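Local coordinates for phiAB6 tailspike (Unidentified phage, PDB 5JS4), which fragments the exopolysaccharide of Acinetobacter baumannii, working as a trimeric beta-helical tailspike of a bacteriophage, at residues A[407-412]-A[433-438]; A[453-458]-A[485-490]. All blocks are in the same frame, centred on the assembly; numbering follows the deposited sequence.

Contact 1 of 2, residues A[407-412]-A[433-438]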
ATOM      1  N   ASN A 407      -9.430  25.343  13.723  1.00 18.67           N
ATOM      2  CA  ASN A 407      -8.979  25.120  12.347  1.00 18.08           C
ATOM      3  C   ASN A 407      -7.454  25.008  12.256  1.00 18.02           C
ATOM      4  O   ASN A 407      -6.818  25.658  11.424  1.00 18.18           O
ATOM      5  CB  ASN A 407      -9.501  26.236  11.426  1.00 18.88           C
ATOM      6  CG  ASN A 407      -9.361  25.896   9.950  1.00 20.33           C
ATOM      7  OD1 ASN A 407      -9.597  24.761   9.537  1.00 20.49           O
ATOM      8  ND2 ASN A 407      -8.979  26.883   9.145  1.00 23.33           N
ATOM      9  N   ARG A 408      -6.877  24.185  13.130  1.00 17.53           N
ATOM     10  CA  ARG A 408      -5.434  23.931  13.124  1.00 18.86           C
ATOM     11  C   ARG A 408      -5.017  23.088  11.917  1.00 17.71           C
ATOM     12  O   ARG A 408      -3.875  23.176  11.466  1.00 18.09           O
ATOM     13  CB  ARG A 408      -5.005  23.214  14.406  1.00 20.45           C
ATOM     14  CG  ARG A 408      -5.133  24.035  15.680  1.00 22.81           C
ATOM     15  CD  ARG A 408      -4.646  23.231  16.877  1.00 25.44           C
ATOM     16  NE  ARG A 408      -4.738  23.975  18.133  1.00 29.52           N
ATOM     17  CZ  ARG A 408      -3.800  24.787  18.619  1.00 33.17           C
ATOM     18  NH1 ARG A 408      -2.659  24.997  17.964  1.00 35.67           N
ATOM     19  NH2 ARG A 408      -4.006  25.403  19.779  1.00 36.10           N
ATOM     20  N   VAL A 409      -5.961  22.289  11.413  1.00 16.46           N
ATOM     21  CA  VAL A 409      -5.755  21.312  10.330  1.00 15.82           C
ATOM     22  C   VAL A 409      -5.120  20.040  10.887  1.00 14.95           C
ATOM     23  O   VAL A 409      -4.005  20.064  11.406  1.00 16.27           O
ATOM     24  CB  VAL A 409      -4.939  21.855   9.130  1.00 16.51           C
ATOM     25  CG1 VAL A 409      -4.865  20.809   8.022  1.00 16.97           C
ATOM     26  CG2 VAL A 409      -5.564  23.133   8.591  1.00 17.07           C
ATOM     27  N   SER A 410      -5.856  18.939  10.781  1.00 13.54           N
ATOM     28  CA  SER A 410      -5.384  17.632  11.222  1.00 13.13           C
ATOM     29  C   SER A 410      -4.382  17.062  10.229  1.00 13.61           C
ATOM     30  O   SER A 410      -4.568  17.173   9.016  1.00 13.84           O
ATOM     31  CB  SER A 410      -6.563  16.668  11.370  1.00 13.56           C
ATOM     32  OG  SER A 410      -7.345  16.993  12.503  1.00 14.04           O
ATOM     33  N   THR A 411      -3.315  16.465  10.754  1.00 13.51           N
ATOM     34  CA  THR A 411      -2.323  15.789   9.928  1.00 13.25           C
ATOM     35  C   THR A 411      -1.885  14.478  10.553  1.00 13.13           C
ATOM     36  O   THR A 411      -2.161  14.202  11.722  1.00 12.03           O
ATOM     37  CB  THR A 411      -1.041  16.628   9.729  1.00 14.03           C
ATOM     38  OG1 THR A 411      -0.251  16.596  10.925  1.00 15.05           O
ATOM     39  CG2 THR A 411      -1.366  18.069   9.358  1.00 14.36           C
ATOM     40  N   THR A 412      -1.192  13.684   9.742  1.00 12.95           N
ATOM     41  CA  THR A 412      -0.397  12.548  10.204  1.00 13.00           C
ATOM     42  C   THR A 412      -1.093  11.690  11.265  1.00 13.03           C
ATOM     43  O   THR A 412      -0.519  11.361  12.309  1.00 13.51           O
ATOM     44  CB  THR A 412       1.002  13.007  10.671  1.00 13.47           C
ATOM     45  OG1 THR A 412       0.891  14.000  11.704  1.00 13.85           O
ATOM     46  CG2 THR A 412       1.777  13.587   9.499  1.00 13.40           C
ATOM     47  N   ASP A 433     -10.532  20.008   8.236  1.00 14.86           N
ATOM     48  CA  ASP A 433      -9.598  19.534   7.205  1.00 14.68           C
ATOM     49  C   ASP A 433      -8.634  18.464   7.701  1.00 14.33           C
ATOM     50  O   ASP A 433      -8.143  18.528   8.827  1.00 13.46           O
ATOM     51  CB  ASP A 433      -8.793  20.711   6.650  1.00 14.92           C
ATOM     52  CG  ASP A 433      -9.671  21.810   6.079  1.00 16.17           C
ATOM     53  OD1 ASP A 433     -10.896  21.604   5.935  1.00 16.70           O
ATOM     54  OD2 ASP A 433      -9.127  22.888   5.768  1.00 18.90           O
ATOM     55  N   VAL A 434      -8.353  17.496   6.831  1.00 14.60           N
ATOM     56  CA  VAL A 434      -7.476  16.370   7.141  1.00 14.61           C
ATOM     57  C   VAL A 434      -6.422  16.226   6.043  1.00 13.49           C
ATOM     58  O   VAL A 434      -6.764  16.129   4.863  1.00 13.21           O
ATOM     59  CB  VAL A 434      -8.291  15.067   7.246  1.00 16.63           C
ATOM     60  CG1 VAL A 434      -7.404  13.910   7.665  1.00 17.79           C
ATOM     61  CG2 VAL A 434      -9.428  15.229   8.238  1.00 18.03           C
ATOM     62  N   HIS A 435      -5.149  16.210   6.446  1.00 12.90           N
ATOM     63  CA  HIS A 435      -4.008  16.129   5.532  1.00 13.11           C
ATOM     64  C   HIS A 435      -3.085  14.985   5.937  1.00 12.50           C
ATOM     65  O   HIS A 435      -2.801  14.818   7.116  1.00 12.94           O
ATOM     66  CB  HIS A 435      -3.173  17.414   5.595  1.00 13.87           C
ATOM     67  CG  HIS A 435      -3.776  18.587   4.886  1.00 15.07           C
ATOM     68  ND1 HIS A 435      -5.042  19.057   5.150  1.00 17.39           N
ATOM     69  CD2 HIS A 435      -3.255  19.416   3.953  1.00 15.40           C
ATOM     70  CE1 HIS A 435      -5.285  20.112   4.392  1.00 16.81           C
ATOM     71  NE2 HIS A 435      -4.216  20.353   3.658  1.00 17.37           N
ATOM     72  N   GLY A 436      -2.593  14.214   4.972  1.00 12.41           N
ATOM     73  CA  GLY A 436      -1.510  13.266   5.247  1.00 12.16           C
ATOM     74  C   GLY A 436      -1.847  12.145   6.214  1.00 12.38           C
ATOM     75  O   GLY A 436      -0.956  11.606   6.873  1.00 12.50           O
ATOM     76  N   CYS A 437      -3.126  11.791   6.295  1.00 11.52           N
ATOM     77  CA  CYS A 437      -3.584  10.731   7.182  1.00 11.65           C
ATOM     78  C   CYS A 437      -3.736   9.433   6.397  1.00 11.32           C
ATOM     79  O   CYS A 437      -3.863   9.453   5.174  1.00 11.78           O
ATOM     80  CB  CYS A 437      -4.907  11.125   7.841  1.00 12.62           C
ATOM     81  SG  CYS A 437      -4.757  12.489   9.023  1.00 15.46           S
ATOM     82  N   ASP A 438      -3.726   8.314   7.115  1.00 11.45           N
ATOM     83  CA  ASP A 438      -3.766   6.988   6.512  1.00 11.75           C
ATOM     84  C   ASP A 438      -4.922   6.186   7.098  1.00 11.93           C
ATOM     85  O   ASP A 438      -5.106   6.157   8.312  1.00 12.27           O
ATOM     86  CB  ASP A 438      -2.448   6.259   6.776  1.00 12.56           C
ATOM     87  CG  ASP A 438      -2.250   5.061   5.875  1.00 13.61           C
ATOM     88  OD1 ASP A 438      -2.381   5.218   4.646  1.00 15.40           O
ATOM     89  OD2 ASP A 438      -1.944   3.965   6.398  1.00 15.35           O
TER
HETATM   90  O   HOH W   1      -8.969  22.029   9.753  1.00 17.63           O
HETATM   91  O   HOH W   2      -7.879  25.357   6.630  1.00 35.25           O
HETATM   92  O   HOH W   3      -9.182  18.882  11.430  1.00 15.69           O
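Ser410 and Val434 pair in parallel where two successive coils of the tailspike's parallel beta-helix lie side by side. Ser410 N gives its hydrogen to Asp433 O at 3.0 Å, and Ser410 O takes one from His435 N at 2.8 Å. Past this bridge Thr412 N makes a longer bond to His435 O, which also receives the CA-H of Thr411.

The His435 side chain leans back over the neighbouring coil. Its CB lies 3.7 Å from Ser410 O. With the ring swung to the side of its own backbone N (chi1 -76°), CG comes 4.0 Å from Val409 CG1. That methyl is closest at ND1, 3.4 Å away, and CE1 follows at 3.7 Å; it meets the imidazole obliquely. Val409 reaches the ring because CG1 extends opposite its backbone N (chi1 -176°). ND1, buried by this contact beside the Val409 methyl, has no polar partner in the model, while the indole of Trp465 from a second subunit packs on both His435 and Thr411.

At the start of the strands the coils are joined through water. The Asn407 amide bridges twice to Asp433: OD1 accepts from a water that in turn accepts from Asp433 N, and ND2 donates to another that donates to Asp433 OD2, whose other carboxylate oxygen, OD1, forms a salt bridge with Arg454 NE. A third water donates to Asp433 O and accepts from Ser410 OG, 2.8 Å away, and this hydroxyl also accepts from Leu382 N on the preceding coil. Where the chain turns out of the strand, Thr412 OG1 is held by Gly384 N and shares a hydrogen bond of 2.9 Å with Thr411 OG1.

Contact 2 of 2, residues A[453-458]-A[485-490]; sequences ARTVAH and SCYGNS
Val456 O is gripped by two donors from the segment 485-490. Tyr487 N approaches at 3.1 Å, nearly along the C=O axis, whereas Asn489 ND2, also 3.1 Å away, sits above the carbonyl plane, 52° out of it, with Val456 O close to the plane of the Asn489 side-chain amide. The other end of that amide, OD1, accepts from Cys459 N and rests 3.5 Å from Val456 CG1. Asn489 thus clasps the end of strand 455-457 and the bend that follows, its CG placed beside its own backbone N (chi1 -61°).

Val456 N to Ser485 O and His458 N to Tyr487 O complete the parallel pairing of two adjacent coils of the beta-helix. His458 and Gly488, both with positive phi, turn the chain out of this short sheet at equivalent points of the two coils.

Tyr487 folds its ring across the sheet onto the preceding coil, CG lying between backbone N and carbonyl carbon. Ala457 CB sits over one face as a CH-pi contact, 3.9 Å from the ring centroid and displaced toward the hydroxyl rim. The tyrosine presents its edge to the imidazole face of His458 in an offset T-shaped pair, planes at 87° and centroids 5.7 Å apart. His458 also stacks on Tyr494 of a second subunit. Its ND1 makes a weak, bent bond to Gly488 O. Thr455 CG2, at the start of the strand, presses against Ser485 O at 3.2 Å.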
ATOM      1  N   ALA A 453     -15.604  14.560   5.952  1.00 13.03           N
ATOM      2  CA  ALA A 453     -14.671  15.649   6.225  1.00 13.40           C
ATOM      3  C   ALA A 453     -14.953  16.823   5.296  1.00 13.93           C
ATOM      4  O   ALA A 453     -15.571  16.652   4.247  1.00 14.33           O
ATOM      5  CB  ALA A 453     -13.237  15.171   6.053  1.00 13.46           C
ATOM      6  N   ARG A 454     -14.502  18.012   5.687  1.00 13.81           N
ATOM      7  CA  ARG A 454     -14.582  19.185   4.817  1.00 14.59           C
ATOM      8  C   ARG A 454     -13.542  19.119   3.703  1.00 14.53           C
ATOM      9  O   ARG A 454     -13.844  19.411   2.545  1.00 15.20           O
ATOM     10  CB  ARG A 454     -14.387  20.469   5.621  1.00 15.37           C
ATOM     11  CG  ARG A 454     -14.669  21.732   4.824  1.00 16.53           C
ATOM     12  CD  ARG A 454     -14.626  22.963   5.712  1.00 17.47           C
ATOM     13  NE  ARG A 454     -13.276  23.247   6.187  1.00 17.76           N
ATOM     14  CZ  ARG A 454     -12.961  24.225   7.034  1.00 18.94           C
ATOM     15  NH1 ARG A 454     -13.903  25.030   7.520  1.00 20.26           N
ATOM     16  NH2 ARG A 454     -11.698  24.400   7.399  1.00 18.25           N
ATOM     17  N   THR A 455     -12.318  18.750   4.078  1.00 13.90           N
ATOM     18  CA  THR A 455     -11.193  18.649   3.155  1.00 14.26           C
ATOM     19  C   THR A 455     -10.436  17.370   3.453  1.00 13.44           C
ATOM     20  O   THR A 455     -10.182  17.051   4.616  1.00 14.09           O
ATOM     21  CB  THR A 455     -10.219  19.831   3.330  1.00 15.94           C
ATOM     22  OG1 THR A 455     -10.898  21.058   3.040  1.00 18.03           O
ATOM     23  CG2 THR A 455      -8.993  19.704   2.421  1.00 16.52           C
ATOM     24  N   VAL A 456     -10.087  16.647   2.394  1.00 13.28           N
ATOM     25  CA  VAL A 456      -9.243  15.463   2.485  1.00 12.36           C
ATOM     26  C   VAL A 456      -8.123  15.637   1.467  1.00 11.90           C
ATOM     27  O   VAL A 456      -8.350  15.553   0.257  1.00 11.98           O
ATOM     28  CB  VAL A 456     -10.048  14.177   2.218  1.00 12.85           C
ATOM     29  CG1 VAL A 456      -9.137  12.957   2.199  1.00 12.92           C
ATOM     30  CG2 VAL A 456     -11.128  14.006   3.272  1.00 13.28           C
ATOM     31  N   ALA A 457      -6.921  15.900   1.973  1.00 12.09           N
ATOM     32  CA  ALA A 457      -5.775  16.254   1.148  1.00 12.00           C
ATOM     33  C   ALA A 457      -4.607  15.319   1.420  1.00 11.94           C
ATOM     34  O   ALA A 457      -4.223  15.119   2.566  1.00 11.93           O
ATOM     35  CB  ALA A 457      -5.362  17.692   1.421  1.00 12.38           C
ATOM     36  N   HIS A 458      -4.050  14.742   0.360  1.00 11.68           N
ATOM     37  CA  HIS A 458      -2.845  13.917   0.470  1.00 11.93           C
ATOM     38  C   HIS A 458      -2.960  12.820   1.525  1.00 11.99           C
ATOM     39  O   HIS A 458      -2.024  12.571   2.286  1.00 12.39           O
ATOM     40  CB  HIS A 458      -1.626  14.800   0.735  1.00 12.71           C
ATOM     41  CG  HIS A 458      -1.411  15.845  -0.310  1.00 14.11           C
ATOM     42  ND1 HIS A 458      -1.010  15.544  -1.594  1.00 15.54           N
ATOM     43  CD2 HIS A 458      -1.557  17.189  -0.267  1.00 14.49           C
ATOM     44  CE1 HIS A 458      -0.909  16.660  -2.292  1.00 15.60           C
ATOM     45  NE2 HIS A 458      -1.238  17.672  -1.511  1.00 16.92           N
ATOM     46  N   SER A 485     -12.067  20.122  -2.612  1.00 14.51           N
ATOM     47  CA  SER A 485     -11.353  19.950  -1.350  1.00 14.26           C
ATOM     48  C   SER A 485     -10.957  18.503  -1.091  1.00 13.96           C
ATOM     49  O   SER A 485     -10.474  18.180  -0.010  1.00 13.98           O
ATOM     50  CB  SER A 485     -12.197  20.471  -0.190  1.00 14.42           C
ATOM     51  OG  SER A 485     -12.485  21.847  -0.359  1.00 16.48           O
ATOM     52  N   CYS A 486     -11.172  17.637  -2.079  1.00 13.88           N
ATOM     53  CA  CYS A 486     -10.641  16.281  -2.046  1.00 13.26           C
ATOM     54  C   CYS A 486      -9.598  16.178  -3.147  1.00 12.62           C
ATOM     55  O   CYS A 486      -9.939  16.155  -4.333  1.00 12.76           O
ATOM     56  CB  CYS A 486     -11.747  15.249  -2.251  1.00 13.69           C
ATOM     57  SG  CYS A 486     -11.159  13.544  -2.143  1.00 15.30           S
ATOM     58  N   TYR A 487      -8.329  16.143  -2.756  1.00 12.96           N
ATOM     59  CA  TYR A 487      -7.236  16.184  -3.721  1.00 12.40           C
ATOM     60  C   TYR A 487      -5.960  15.571  -3.162  1.00 11.73           C
ATOM     61  O   TYR A 487      -5.768  15.502  -1.947  1.00 11.24           O
ATOM     62  CB  TYR A 487      -6.971  17.632  -4.152  1.00 13.34           C
ATOM     63  CG  TYR A 487      -6.505  18.541  -3.032  1.00 13.86           C
ATOM     64  CD1 TYR A 487      -5.151  18.679  -2.741  1.00 14.38           C
ATOM     65  CD2 TYR A 487      -7.416  19.268  -2.272  1.00 14.24           C
ATOM     66  CE1 TYR A 487      -4.718  19.508  -1.718  1.00 15.13           C
ATOM     67  CE2 TYR A 487      -6.993  20.098  -1.245  1.00 15.16           C
ATOM     68  CZ  TYR A 487      -5.643  20.216  -0.973  1.00 15.05           C
ATOM     69  OH  TYR A 487      -5.217  21.042   0.044  1.00 17.47           O
ATOM     70  N   GLY A 488      -5.094  15.124  -4.063  1.00 11.88           N
ATOM     71  CA  GLY A 488      -3.772  14.635  -3.693  1.00 11.19           C
ATOM     72  C   GLY A 488      -3.753  13.265  -3.042  1.00 10.99           C
ATOM     73  O   GLY A 488      -2.731  12.852  -2.505  1.00 11.08           O
ATOM     74  N   ASN A 489      -4.866  12.541  -3.122  1.00 11.11           N
ATOM     75  CA  ASN A 489      -5.037  11.318  -2.347  1.00 11.11           C
ATOM     76  C   ASN A 489      -4.572  10.057  -3.059  1.00 10.78           C
ATOM     77  O   ASN A 489      -4.380  10.041  -4.276  1.00 10.46           O
ATOM     78  CB  ASN A 489      -6.502  11.171  -1.947  1.00 11.39           C
ATOM     79  CG  ASN A 489      -6.971  12.320  -1.078  1.00 11.55           C
ATOM     80  OD1 ASN A 489      -6.449  12.528   0.018  1.00 12.22           O
ATOM     81  ND2 ASN A 489      -7.940  13.085  -1.568  1.00 12.61           N
ATOM     82  N   SER A 490      -4.385   9.009  -2.264  1.00 10.29           N
ATOM     83  CA  SER A 490      -4.060   7.682  -2.759  1.00 10.79           C
ATOM     84  C   SER A 490      -5.196   6.747  -2.369  1.00 10.95           C
ATOM     85  O   SER A 490      -5.360   6.430  -1.192  1.00 12.57           O
ATOM     86  CB  SER A 490      -2.755   7.190  -2.137  1.00 11.64           C
ATOM     87  OG  SER A 490      -1.677   8.060  -2.427  1.00 12.58           O
TER

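Overall arrangement
Contacts 1 and 2 follow one another along the chain and form one short parallel sheet of the beta-helix, in the order 410-411, 433-435, 455-457, 486-487; their centres are 9 Å apart. The two inner strands join them: Val434 O and Ala457 N, 2.9 Å apart, probably share a hydrogen bond, and Asp433 OD1 forms a salt bridge of 2.9 Å with Arg454 NE. His435 of contact 1 touches both Ala457 and Tyr487 of contact 2. A malonic acid lies about 4 Å from the Tyr487 side chain, in a pocket with Asn531, Ala532 and Gly533; it probably came from the crystallisation liquor. Both contacts also pack against the second subunit.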